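Local coordinates for protein geranyl diphosphate synthase small subunit (Antirrhinum majus, PDB 3QKC) that probably partners a catalytic large subunit in making geranyl diphosphate, the ten-carbon monoterpene precursor, from dimethylallyl and isopentenyl diphosphates, at residues A[134-139]-A[191-196]; A[15-20]-A[66-71]; A[145-150]-A[180-185]. All coordinates share one frame; numbering follows the deposited sequence.

All three contacts join helices of an all-helical chain, and all are made by packing, with no hydrogen bond crossing any of them. Interactions 1 and 3 sew the same pair together, helix 134-148 and helix 169-195, at two places whose centres lie about 17 Å apart; both also touch the second subunit. Interaction 2 ties the N-terminal helix 5-24 to the start of helix 68-85. It meets interaction 1 directly, where Leu194 CD1 packs on Ala70 CB at 3.5 Å, so helix 169-195 touches helix 68-85 as well as helix 134-148. Interactions 2 and 3 are separate, their centres about 18 Å apart and their nearest atoms about 8 Å apart.

Interaction 1: residues A[134-139]-A[191-196]; sequences PDRILR and GAILGG
Ile193 projects from the end of helix 169-195 between Arg136 and Arg139 at the start of helix 134-148. This is antiparallel helix packing, at 176° with axes 9.2 Å apart, in an isoprenyl diphosphate synthase-type helical bundle near the dimer interface. Much of the contact is made by carbon atoms. Ile193 CD1 lies against the methylene Arg139 CG at 3.6 Å. With its CG anti to the backbone N (chi1 -168°) and an extended chain beyond, Arg139 crosses Ile193 at about a right angle, and its guanidinium has Ile193 CG1 over one face. Farther inward, Ile137 CG1 meets Leu194 CD2 at 4.0 Å; Ile137 also packs on Leu138 of the second subunit, so this layer leads into the dimer interface.

A second group sets carbons against carbonyls. Ile193 CG2 reaches Arg136 O at 3.5 Å, and the extended chain of Arg136, sliding past Ile193 in the opposite direction, brings Arg136 CD to 3.3 Å from Ile193 O.

The guanidinium of Arg136 makes the third, placing one face over Gly196, whose CA stands 3.3 Å above the guanidinium plane, toward its rim. Glycine suits this position twice over: it is the first residue to leave helical angles, with a positive phi that favours glycine, and a CB would run into Arg136 NH2. Gly196 N bonds back to Ile193 O at 3.1 Å. Arg139 NH1 finds its ionic partner in Glu199, just past the helix end.

The chemistry implies that the arginines serve this contact chiefly through their carbon chains and flat faces, while the charge of Arg136, beside the last carbonyls of helix 169-195, probably adds a mild electrostatic attraction to the negative end of the helix dipole.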
loop_
_atom_site.group_PDB
_atom_site.type_symbol
_atom_site.label_atom_id
_atom_site.label_comp_id
_atom_site.label_asym_id
_atom_site.label_seq_id
_atom_site.Cartn_x
_atom_site.Cartn_y
_atom_site.Cartn_z
ATOM N N PRO A 134 3.287 -19.741 0.133
ATOM C CA PRO A 134 2.746 -18.720 -0.765
ATOM C C PRO A 134 1.312 -18.337 -0.425
ATOM O O PRO A 134 0.940 -17.171 -0.560
ATOM C CB PRO A 134 2.792 -19.392 -2.146
ATOM C CG PRO A 134 3.635 -20.587 -1.977
ATOM C CD PRO A 134 3.472 -21.023 -0.566
ATOM N N ASP A 135 0.512 -19.316 -0.008
ATOM C CA ASP A 135 -0.842 -19.041 0.460
ATOM C C ASP A 135 -0.810 -18.337 1.818
ATOM O O ASP A 135 -1.657 -17.491 2.096
ATOM C CB ASP A 135 -1.666 -20.324 0.547
ATOM C CG ASP A 135 -3.087 -20.070 1.006
ATOM O OD1 ASP A 135 -3.835 -19.396 0.270
ATOM O OD2 ASP A 135 -3.452 -20.534 2.106
ATOM N N ARG A 136 0.169 -18.690 2.650
ATOM C CA ARG A 136 0.358 -18.036 3.946
ATOM C C ARG A 136 0.800 -16.585 3.805
ATOM O O ARG A 136 0.208 -15.700 4.422
ATOM C CB ARG A 136 1.379 -18.776 4.802
ATOM C CG ARG A 136 0.801 -19.799 5.742
ATOM C CD ARG A 136 1.918 -20.457 6.523
ATOM N NE ARG A 136 1.548 -21.796 6.965
ATOM C CZ ARG A 136 2.313 -22.582 7.717
ATOM N NH1 ARG A 136 3.504 -22.170 8.139
ATOM N NH2 ARG A 136 1.873 -23.783 8.058
ATOM N N ILE A 137 1.847 -16.344 3.015
ATOM C CA ILE A 137 2.370 -14.984 2.871
ATOM C C ILE A 137 1.341 -14.099 2.186
ATOM O O ILE A 137 1.194 -12.930 2.531
ATOM C CB ILE A 137 3.786 -14.951 2.231
ATOM C CG1 ILE A 137 4.822 -14.919 3.362
ATOM C CG2 ILE A 137 3.976 -13.719 1.351
ATOM C CD1 ILE A 137 6.098 -15.691 3.102
ATOM N N LEU A 138 0.592 -14.689 1.261
ATOM C CA LEU A 138 -0.537 -14.020 0.644
ATOM C C LEU A 138 -1.596 -13.695 1.691
ATOM O O LEU A 138 -2.149 -12.594 1.691
ATOM C CB LEU A 138 -1.135 -14.901 -0.443
ATOM C CG LEU A 138 -1.702 -14.315 -1.729
ATOM C CD1 LEU A 138 -0.813 -13.204 -2.265
ATOM C CD2 LEU A 138 -1.835 -15.456 -2.760
ATOM N N ARG A 139 -1.881 -14.646 2.584
ATOM C CA ARG A 139 -2.844 -14.377 3.644
ATOM C C ARG A 139 -2.371 -13.295 4.618
ATOM O O ARG A 139 -3.185 -12.510 5.103
ATOM C CB ARG A 139 -3.255 -15.646 4.402
ATOM C CG ARG A 139 -4.472 -15.409 5.306
ATOM C CD ARG A 139 -5.054 -16.700 5.843
ATOM N NE ARG A 139 -6.056 -16.471 6.885
ATOM C CZ ARG A 139 -6.665 -17.448 7.560
ATOM N NH1 ARG A 139 -6.365 -18.721 7.311
ATOM N NH2 ARG A 139 -7.575 -17.161 8.487
ATOM N N GLY A 191 1.306 -13.039 12.874
ATOM C CA GLY A 191 2.098 -13.944 13.696
ATOM C C GLY A 191 1.576 -15.367 13.619
ATOM O O GLY A 191 2.321 -16.304 13.301
ATOM N N ALA A 192 0.281 -15.516 13.875
ATOM C CA ALA A 192 -0.354 -16.820 13.914
ATOM C C ALA A 192 -0.342 -17.498 12.542
ATOM O O ALA A 192 -0.035 -18.685 12.437
ATOM C CB ALA A 192 -1.785 -16.697 14.478
ATOM N N ILE A 193 -0.647 -16.735 11.490
ATOM C CA ILE A 193 -0.674 -17.266 10.134
ATOM C C ILE A 193 0.707 -17.776 9.769
ATOM O O ILE A 193 0.856 -18.905 9.278
ATOM C CB ILE A 193 -1.149 -16.223 9.084
ATOM C CG1 ILE A 193 -2.671 -16.020 9.172
ATOM C CG2 ILE A 193 -0.780 -16.672 7.662
ATOM C CD1 ILE A 193 -3.150 -14.669 8.598
ATOM N N LEU A 194 1.713 -16.951 10.035
ATOM C CA LEU A 194 3.089 -17.294 9.684
ATOM C C LEU A 194 3.597 -18.388 10.589
ATOM O O LEU A 194 4.454 -19.174 10.203
ATOM C CB LEU A 194 3.990 -16.049 9.706
ATOM C CG LEU A 194 3.512 -15.047 8.633
ATOM C CD1 LEU A 194 3.972 -13.600 8.904
ATOM C CD2 LEU A 194 3.929 -15.506 7.228
ATOM N N GLY A 195 3.020 -18.461 11.786
ATOM C CA GLY A 195 3.381 -19.486 12.748
ATOM C C GLY A 195 2.849 -20.853 12.354
ATOM O O GLY A 195 3.271 -21.855 12.915
ATOM N N GLY A 196 1.932 -20.890 11.385
ATOM C CA GLY A 196 1.276 -22.133 10.979
ATOM C C GLY A 196 0.281 -22.498 12.055
ATOM O O GLY A 196 0.640 -23.082 13.077
#

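Interaction 2: residues A[15-20]-A[66-71]; sequences SDIESY and DAMAAA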
loop_
_atom_site.group_PDB
_atom_site.type_symbol
_atom_site.label_atom_id
_atom_site.label_comp_id
_atom_site.label_asym_id
_atom_site.label_seq_id
_atom_site.Cartn_x
_atom_site.Cartn_y
_atom_site.Cartn_z
ATOM N N SER A 15 14.522 -4.849 19.058
ATOM C CA SER A 15 15.865 -4.713 18.503
ATOM C C SER A 15 16.013 -5.521 17.212
ATOM O O SER A 15 16.597 -5.039 16.243
ATOM C CB SER A 15 16.923 -5.117 19.546
ATOM O OG SER A 15 18.223 -5.221 18.968
ATOM N N ASP A 16 15.465 -6.739 17.191
ATOM C CA ASP A 16 15.521 -7.582 15.996
ATOM C C ASP A 16 14.733 -6.958 14.841
ATOM O O ASP A 16 15.174 -6.980 13.688
ATOM C CB ASP A 16 14.998 -8.992 16.281
ATOM C CG ASP A 16 15.943 -9.813 17.135
ATOM O OD1 ASP A 16 17.174 -9.671 17.003
ATOM O OD2 ASP A 16 15.454 -10.626 17.938
ATOM N N ILE A 17 13.572 -6.397 15.154
ATOM C CA ILE A 17 12.776 -5.702 14.144
ATOM C C ILE A 17 13.535 -4.508 13.556
ATOM O O ILE A 17 13.635 -4.373 12.327
ATOM C CB ILE A 17 11.397 -5.286 14.691
ATOM C CG1 ILE A 17 10.531 -6.532 14.936
ATOM C CG2 ILE A 17 10.715 -4.351 13.735
ATOM C CD1 ILE A 17 9.278 -6.278 15.795
ATOM N N GLU A 18 14.080 -3.654 14.424
ATOM C CA GLU A 18 14.822 -2.475 13.965
ATOM C C GLU A 18 16.036 -2.845 13.101
ATOM O O GLU A 18 16.302 -2.180 12.089
ATOM C CB GLU A 18 15.254 -1.595 15.139
ATOM C CG GLU A 18 15.646 -0.182 14.721
ATOM C CD GLU A 18 16.036 0.713 15.893
ATOM O OE1 GLU A 18 16.924 0.323 16.695
ATOM O OE2 GLU A 18 15.452 1.816 15.996
ATOM N N SER A 19 16.749 -3.904 13.493
ATOM C CA SER A 19 17.903 -4.390 12.727
ATOM C C SER A 19 17.473 -4.948 11.371
ATOM O O SER A 19 18.192 -4.816 10.378
ATOM C CB SER A 19 18.682 -5.457 13.504
ATOM O OG SER A 19 19.489 -4.858 14.506
ATOM N N TYR A 20 16.301 -5.571 11.339
ATOM C CA TYR A 20 15.757 -6.092 10.104
ATOM C C TYR A 20 15.409 -4.953 9.132
ATOM O O TYR A 20 15.695 -5.028 7.938
ATOM C CB TYR A 20 14.526 -6.948 10.387
ATOM C CG TYR A 20 13.925 -7.485 9.123
ATOM C CD1 TYR A 20 12.882 -6.819 8.491
ATOM C CD2 TYR A 20 14.434 -8.639 8.527
ATOM C CE1 TYR A 20 12.336 -7.289 7.319
ATOM C CE2 TYR A 20 13.890 -9.120 7.349
ATOM C CZ TYR A 20 12.839 -8.436 6.757
ATOM O OH TYR A 20 12.300 -8.907 5.590
ATOM N N ASP A 66 10.525 -16.129 10.786
ATOM C CA ASP A 66 9.286 -16.371 10.036
ATOM C C ASP A 66 8.320 -15.175 10.056
ATOM O O ASP A 66 7.492 -15.036 9.146
ATOM C CB ASP A 66 8.552 -17.596 10.589
ATOM C CG ASP A 66 9.174 -18.917 10.154
ATOM O OD1 ASP A 66 8.936 -19.930 10.858
ATOM O OD2 ASP A 66 9.868 -18.949 9.110
ATOM N N ALA A 67 8.430 -14.331 11.089
ATOM C CA ALA A 67 7.501 -13.212 11.301
ATOM C C ALA A 67 8.175 -11.838 11.224
ATOM O O ALA A 67 7.504 -10.805 11.374
ATOM C CB ALA A 67 6.781 -13.367 12.654
ATOM N N MET A 68 9.484 -11.827 10.974
ATOM C CA MET A 68 10.284 -10.605 11.005
ATOM C C MET A 68 9.809 -9.603 9.955
ATOM O O MET A 68 9.675 -8.410 10.236
ATOM C CB MET A 68 11.767 -10.945 10.803
ATOM C CG MET A 68 12.771 -10.070 11.576
ATOM S SD MET A 68 12.369 -9.604 13.283
ATOM C CE MET A 68 12.215 -11.174 14.094
ATOM N N ALA A 69 9.545 -10.094 8.749
ATOM C CA ALA A 69 9.032 -9.236 7.666
ATOM C C ALA A 69 7.664 -8.637 7.980
ATOM O O ALA A 69 7.451 -7.436 7.774
ATOM C CB ALA A 69 8.992 -10.006 6.340
ATOM N N ALA A 70 6.749 -9.469 8.480
ATOM C CA ALA A 70 5.409 -9.043 8.907
ATOM C C ALA A 70 5.470 -7.999 10.036
ATOM O O ALA A 70 4.802 -6.970 9.975
ATOM C CB ALA A 70 4.625 -10.233 9.359
ATOM N N ALA A 71 6.288 -8.271 11.052
ATOM C CA ALA A 71 6.426 -7.385 12.196
ATOM C C ALA A 71 6.924 -6.016 11.759
ATOM O O ALA A 71 6.462 -5.002 12.265
ATOM C CB ALA A 71 7.363 -7.991 13.229
#
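Tyr20 and Met68 carry this contact, helix-helix packing that lays the N-terminal helix 5-24 on the first turn of helix 68-85 in the all-helical, isoprenyl diphosphate synthase-type bundle. Tyr20 CG lies 3.7 Å from Met68 CG, and one face of the ring spreads over Met68 CB and the backbone Ala69 N. The far end of the ring reaches on to the next residue, where Tyr20 OH touches Ala69 CB at 3.6 Å. A first torsion of 179°, which turns the ring directly away from its own backbone N, carries it across to the other helix. Met68 is folded at chi2 (40°) and chi3 (60°), which turns its sulfur back along helix 5-24: Met68 SD sits 3.9 Å from Ile17 CG1 and 4.0 Å from Asp16 CB. Beyond CG1, Ile17 CD1 meets Ala71 CB at 3.6 Å, one helical turn after Met68.

Outside this shell, Asp16 OD2 forms a salt bridge with Arg64, just before the 66-71 segment, adding a charged link beside the apolar one. Helix 48-59 backs the same seam, with Ser50 against Ile17 and Val54 against Ala71, whereas Ala69 packs on Met123 of helix 105-126.

Replacing Tyr20 by an alanine would probably uncover Met68 CG and Ala69, open a gap between the helices, and let the bent methionine chain turn more freely. A bent methionine and two alanine methyls on helix 68-85, fitted against Tyr20 and Ile17, imply a seam held by shape and dispersion, with ionic pairing kept to its margin.

Interaction 3: residues A[145-150]-A[180-185]; sequences TRVMGS and EGTLHA
This buried apolar contact, centred on Val147 against Thr182 and Leu183, lies within the helical bundle of an isoprenyl diphosphate synthase-type fold. It joins the last turn of helix 134-148 to the middle of helix 169-195, and the nearest CA atoms across the two segments are those of Val147 and Thr182, 5.7 Å apart. Val147 CG2 is the chief probe. The first torsion sets this methyl opposite the backbone N of its own residue, where Val147 CG2 rests 3.4 Å from Thr182 O and 3.5 Å from Leu183 CD1; its approach to Leu183 CA is tighter than ordinary van der Waals contact. The side chains of Val147 and Leu183 meet at a slant, and further apolar groups pack against them: Met77 on Val147, Val74 and Ile153 on Leu183.

Thr182 presents its methyl to this contact, with Thr182 CG2 at 3.7 Å from Val147 CG2. Its hydroxyl is turned back to its own helix and hydrogen-bonds to the carbonyls of Lys177 and Lys178, so a buried polar atom is satisfied without any help from helix 134-148. Arg146 covers the flank. Bent at chi3 (71°), its chain swings the guanidinium over to Thr182, Arg146 NH1 lying 3.9 Å from Thr182 CG2, while Ala185 CB stands at the edge of the group, near its plane.

On the side of helix 169-195 turned from Val147, His184 bonds through NE2 to Ser48 OG. Its other nitrogen, His184 ND1, donates to Glu180 O at 2.8 Å, and that carbonyl also accepts from His184 N, the two donors arriving from opposite faces of its plane.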
loop_
_atom_site.group_PDB
_atom_site.type_symbol
_atom_site.label_atom_id
_atom_site.label_comp_id
_atom_site.label_asym_id
_atom_site.label_seq_id
_atom_site.Cartn_x
_atom_site.Cartn_y
_atom_site.Cartn_z
ATOM N N THR A 145 -3.063 -5.410 4.415
ATOM C CA THR A 145 -3.848 -4.499 3.577
ATOM C C THR A 145 -5.129 -4.075 4.290
ATOM O O THR A 145 -5.625 -2.953 4.102
ATOM C CB THR A 145 -4.212 -5.111 2.209
ATOM O OG1 THR A 145 -4.983 -6.302 2.400
ATOM C CG2 THR A 145 -2.963 -5.414 1.374
ATOM N N ARG A 146 -5.637 -4.974 5.127
ATOM C CA ARG A 146 -6.870 -4.760 5.876
ATOM C C ARG A 146 -6.661 -3.711 6.975
ATOM O O ARG A 146 -7.552 -2.921 7.271
ATOM C CB ARG A 146 -7.334 -6.093 6.479
ATOM C CG ARG A 146 -8.759 -6.103 7.012
ATOM C CD ARG A 146 -9.189 -7.472 7.599
ATOM N NE ARG A 146 -8.556 -7.827 8.883
ATOM C CZ ARG A 146 -8.815 -7.246 10.060
ATOM N NH1 ARG A 146 -9.678 -6.236 10.136
ATOM N NH2 ARG A 146 -8.194 -7.661 11.167
ATOM N N VAL A 147 -5.473 -3.696 7.565
ATOM C CA VAL A 147 -5.182 -2.784 8.666
ATOM C C VAL A 147 -5.007 -1.329 8.209
ATOM O O VAL A 147 -5.383 -0.388 8.908
ATOM C CB VAL A 147 -3.960 -3.255 9.499
ATOM C CG1 VAL A 147 -2.646 -2.997 8.770
ATOM C CG2 VAL A 147 -3.957 -2.568 10.846
ATOM N N MET A 148 -4.452 -1.156 7.022
ATOM C CA MET A 148 -4.098 0.178 6.555
ATOM C C MET A 148 -5.347 0.916 6.079
ATOM O O MET A 148 -5.436 2.127 6.229
ATOM C CB MET A 148 -3.028 0.071 5.459
ATOM C CG MET A 148 -2.287 1.359 5.079
ATOM S SD MET A 148 -1.358 2.208 6.410
ATOM C CE MET A 148 -2.608 3.510 6.739
ATOM N N GLY A 149 -6.334 0.179 5.566
ATOM C CA GLY A 149 -7.455 0.800 4.846
ATOM C C GLY A 149 -8.788 1.023 5.534
ATOM O O GLY A 149 -8.852 1.420 6.706
ATOM N N SER A 150 -9.855 0.773 4.770
ATOM C CA SER A 150 -11.250 1.039 5.154
ATOM C C SER A 150 -11.784 0.202 6.319
ATOM O O SER A 150 -12.833 0.526 6.896
ATOM C CB SER A 150 -12.171 0.830 3.943
ATOM O OG SER A 150 -11.523 1.197 2.730
ATOM N N GLU A 180 -5.340 1.685 16.748
ATOM C CA GLU A 180 -4.474 0.810 17.549
ATOM C C GLU A 180 -5.037 -0.602 17.646
ATOM O O GLU A 180 -4.289 -1.573 17.651
ATOM C CB GLU A 180 -4.214 1.397 18.942
ATOM C CG GLU A 180 -3.363 2.692 18.959
ATOM C CD GLU A 180 -4.188 3.975 18.753
ATOM O OE1 GLU A 180 -5.383 3.885 18.379
ATOM O OE2 GLU A 180 -3.636 5.086 18.966
ATOM N N GLY A 181 -6.366 -0.716 17.696
ATOM C CA GLY A 181 -7.011 -2.016 17.757
ATOM C C GLY A 181 -6.715 -2.881 16.546
ATOM O O GLY A 181 -6.260 -4.023 16.674
ATOM N N THR A 182 -6.979 -2.342 15.357
ATOM C CA THR A 182 -6.809 -3.125 14.133
ATOM C C THR A 182 -5.337 -3.420 13.887
ATOM O O THR A 182 -4.996 -4.509 13.412
ATOM C CB THR A 182 -7.476 -2.441 12.912
ATOM O OG1 THR A 182 -8.842 -2.139 13.237
ATOM C CG2 THR A 182 -7.469 -3.363 11.699
ATOM N N LEU A 183 -4.463 -2.483 14.244
ATOM C CA LEU A 183 -3.017 -2.727 14.090
ATOM C C LEU A 183 -2.546 -3.927 14.910
ATOM O O LEU A 183 -1.837 -4.784 14.388
ATOM C CB LEU A 183 -2.201 -1.476 14.389
ATOM C CG LEU A 183 -0.867 -1.214 13.677
ATOM C CD1 LEU A 183 -0.856 -1.607 12.226
ATOM C CD2 LEU A 183 -0.541 0.260 13.808
ATOM N N HIS A 184 -2.970 -4.029 16.170
ATOM C CA HIS A 184 -2.592 -5.190 16.987
ATOM C C HIS A 184 -3.236 -6.507 16.480
ATOM O O HIS A 184 -2.580 -7.558 16.431
ATOM C CB HIS A 184 -2.935 -4.940 18.453
ATOM C CG HIS A 184 -2.010 -3.981 19.142
ATOM N ND1 HIS A 184 -1.969 -2.634 18.846
ATOM C CD2 HIS A 184 -1.102 -4.179 20.133
ATOM C CE1 HIS A 184 -1.072 -2.047 19.623
ATOM N NE2 HIS A 184 -0.541 -2.959 20.418
ATOM N N ALA A 185 -4.514 -6.426 16.102
ATOM C CA ALA A 185 -5.241 -7.568 15.561
ATOM C C ALA A 185 -4.487 -8.171 14.366
ATOM O O ALA A 185 -4.234 -9.374 14.322
ATOM C CB ALA A 185 -6.661 -7.149 15.162
#